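Local coordinates for protein probable receptor YhhM (Klebsiella variicola At-22, PDB 3Q6C) that is of unknown function, may be a receptor, and belongs to the DUF2500 family, at residues Asn10-Val15 / Arg34-Phe39. Sequence-based numbering, arbitrary orientation.
Sequences NKREKV and RYEASF
Glu-36 OE2 draws three basic groups: Arg-12 NH2 forms a bent, weak hydrogen bond and salt bridge to it at 2.9 Å, Lys-14 NZ a longer, weak one at 3.5 Å, and Arg-34 NE, two residues back on its own strand, lies 3.6 Å from OE2. The carboxylate meets the Arg-12 guanidinium at its edge, but the two planes stand 70° apart, so the groups are far from coplanar and do not form the flat, side-on pair. CG of Arg-12 is anti to the backbone N (chi1 -172°) and the chain bends at chi3, which turns NH2 toward the neighbouring strand; Lys-14 bends likewise, its CD lying over one face of that guanidinium and its CE against Arg-34 CD. Three cations converging on one carboxylate oxygen probably favour the ionised carboxylate.

The opposite face of the sheet carries Lys-11, Glu-13, Tyr-35 and Ala-37. Glu-13 runs alongside the Tyr-35 ring, CG 3.5 Å from CE2, with carboxylate and ring planes 21° apart. The end of Lys-11 departs from strand 34-39, its NZ hydrogen-bonded to Leu-60 O and its charge in a cation-pi contact with Tyr-57 of helix 54-59, whose ring also meets Tyr-35.

Paired backbone bonds join Arg-12 with Glu-36, Arg-12 N reaching Glu-36 O at 2.9 Å, and Lys-14 with Arg-34, where Arg-34 N to Lys-14 O is 2.7 Å. Beyond 34-39, strand 48-52 continues the sheet through Tyr-35 and Leu-52. Antiparallel pairing with a cross-strand salt-bridge network on one face is thus built between two neighbouring inner strands of a five-stranded antiparallel sheet.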
loop_
_atom_site.group_PDB
_atom_site.type_symbol
_atom_site.label_atom_id
_atom_site.label_comp_id
_atom_site.label_asym_id
_atom_site.label_seq_id
_atom_site.Cartn_x
_atom_site.Cartn_y
_atom_site.Cartn_z
ATOM N N ASN A 10 4.122 5.464 -3.017
ATOM C CA ASN A 10 5.363 4.872 -3.474
ATOM C C ASN A 10 5.535 3.460 -2.964
ATOM O O ASN A 10 4.804 3.013 -2.083
ATOM C CB ASN A 10 6.556 5.713 -3.012
ATOM C CG ASN A 10 6.869 5.520 -1.542
ATOM O OD1 ASN A 10 6.034 5.798 -0.685
ATOM N ND2 ASN A 10 8.070 5.034 -1.243
ATOM N N LYS A 11 6.527 2.776 -3.526
ATOM C CA LYS A 11 6.857 1.403 -3.173
ATOM C C LYS A 11 8.363 1.254 -2.979
ATOM O O LYS A 11 9.167 1.788 -3.748
ATOM C CB LYS A 11 6.388 0.452 -4.278
ATOM C CG LYS A 11 4.897 0.126 -4.234
ATOM C CD LYS A 11 4.424 -0.540 -5.528
ATOM C CE LYS A 11 5.168 -1.843 -5.834
ATOM N NZ LYS A 11 4.866 -2.311 -7.224
ATOM N N ARG A 12 8.748 0.529 -1.941
ATOM C CA ARG A 12 10.151 0.320 -1.683
ATOM C C ARG A 12 10.415 -1.144 -1.438
ATOM O O ARG A 12 9.648 -1.817 -0.761
ATOM C CB ARG A 12 10.611 1.134 -0.474
ATOM C CG ARG A 12 12.127 1.105 -0.258
ATOM C CD ARG A 12 12.548 1.870 0.995
ATOM N NE ARG A 12 12.025 1.261 2.219
ATOM C CZ ARG A 12 12.229 1.740 3.443
ATOM N NH1 ARG A 12 12.948 2.843 3.616
ATOM N NH2 ARG A 12 11.713 1.114 4.499
ATOM N N GLU A 13 11.498 -1.630 -2.027
ATOM C CA GLU A 13 11.935 -3.008 -1.863
ATOM C C GLU A 13 13.254 -2.840 -1.124
ATOM O O GLU A 13 14.114 -2.068 -1.541
ATOM C CB GLU A 13 12.170 -3.664 -3.217
ATOM C CG GLU A 13 12.006 -5.170 -3.205
ATOM C CD GLU A 13 12.229 -5.782 -4.574
ATOM O OE1 GLU A 13 12.084 -5.051 -5.579
ATOM O OE2 GLU A 13 12.540 -6.992 -4.646
ATOM N N LYS A 14 13.407 -3.552 -0.021
ATOM C CA LYS A 14 14.602 -3.431 0.790
ATOM C C LYS A 14 15.098 -4.789 1.256
ATOM O O LYS A 14 14.306 -5.693 1.517
ATOM C CB LYS A 14 14.281 -2.542 1.992
ATOM C CG LYS A 14 15.370 -2.424 3.026
ATOM C CD LYS A 14 15.018 -1.360 4.062
ATOM C CE LYS A 14 13.748 -1.711 4.828
ATOM N NZ LYS A 14 13.333 -0.592 5.724
ATOM N N VAL A 15 16.414 -4.929 1.357
ATOM C CA VAL A 15 17.000 -6.185 1.805
ATOM C C VAL A 15 17.448 -6.069 3.253
ATOM O O VAL A 15 18.017 -5.058 3.643
ATOM C CB VAL A 15 18.203 -6.559 0.944
ATOM C CG1 VAL A 15 19.234 -5.451 1.005
ATOM C CG2 VAL A 15 18.780 -7.874 1.414
ATOM N N ARG A 34 12.245 -7.223 2.238
ATOM C CA ARG A 34 11.142 -6.542 2.898
ATOM C C ARG A 34 10.439 -5.644 1.897
ATOM O O ARG A 34 11.089 -4.947 1.119
ATOM C CB ARG A 34 11.641 -5.690 4.057
ATOM C CG ARG A 34 10.519 -5.110 4.902
ATOM C CD ARG A 34 11.072 -4.263 6.030
ATOM N NE ARG A 34 10.082 -4.015 7.073
ATOM C CZ ARG A 34 9.485 -4.968 7.785
ATOM N NH1 ARG A 34 9.773 -6.247 7.567
ATOM N NH2 ARG A 34 8.607 -4.637 8.724
ATOM N N TYR A 35 9.110 -5.658 1.920
ATOM C CA TYR A 35 8.348 -4.834 0.998
ATOM C C TYR A 35 7.450 -3.838 1.721
ATOM O O TYR A 35 6.850 -4.156 2.748
ATOM C CB TYR A 35 7.513 -5.717 0.073
ATOM C CG TYR A 35 8.302 -6.796 -0.640
ATOM C CD1 TYR A 35 8.533 -8.036 -0.041
ATOM C CD2 TYR A 35 8.797 -6.588 -1.922
ATOM C CE1 TYR A 35 9.234 -9.045 -0.711
ATOM C CE2 TYR A 35 9.501 -7.584 -2.595
ATOM C CZ TYR A 35 9.714 -8.806 -1.988
ATOM O OH TYR A 35 10.394 -9.792 -2.672
ATOM N N GLU A 36 7.369 -2.627 1.179
ATOM C CA GLU A 36 6.561 -1.562 1.760
ATOM C C GLU A 36 5.872 -0.716 0.686
ATOM O O GLU A 36 6.462 -0.387 -0.347
ATOM C CB GLU A 36 7.439 -0.653 2.619
ATOM C CG GLU A 36 7.903 -1.256 3.937
ATOM C CD GLU A 36 8.972 -0.414 4.641
ATOM O OE1 GLU A 36 8.860 0.831 4.657
ATOM O OE2 GLU A 36 9.924 -1.001 5.188
ATOM N N ALA A 37 4.614 -0.371 0.933
ATOM C CA ALA A 37 3.862 0.459 0.009
ATOM C C ALA A 37 3.279 1.617 0.794
ATOM O O ALA A 37 2.800 1.445 1.916
ATOM C CB ALA A 37 2.759 -0.336 -0.628
ATOM N N SER A 38 3.335 2.807 0.216
ATOM C CA SER A 38 2.783 3.969 0.892
ATOM C C SER A 38 1.533 4.439 0.184
ATOM O O SER A 38 1.479 4.473 -1.040
ATOM C CB SER A 38 3.798 5.109 0.943
ATOM O OG SER A 38 4.816 4.839 1.887
ATOM N N PHE A 39 0.522 4.786 0.969
ATOM C CA PHE A 39 -0.730 5.280 0.429
ATOM C C PHE A 39 -0.947 6.699 0.928
ATOM O O PHE A 39 -0.682 7.017 2.099
ATOM C CB PHE A 39 -1.859 4.368 0.864
ATOM C CG PHE A 39 -1.729 2.981 0.326
ATOM C CD1 PHE A 39 -2.222 2.665 -0.938
ATOM C CD2 PHE A 39 -1.059 1.997 1.055
ATOM C CE1 PHE A 39 -2.048 1.386 -1.472
ATOM C CE2 PHE A 39 -0.877 0.719 0.532
ATOM C CZ PHE A 39 -1.373 0.410 -0.738
#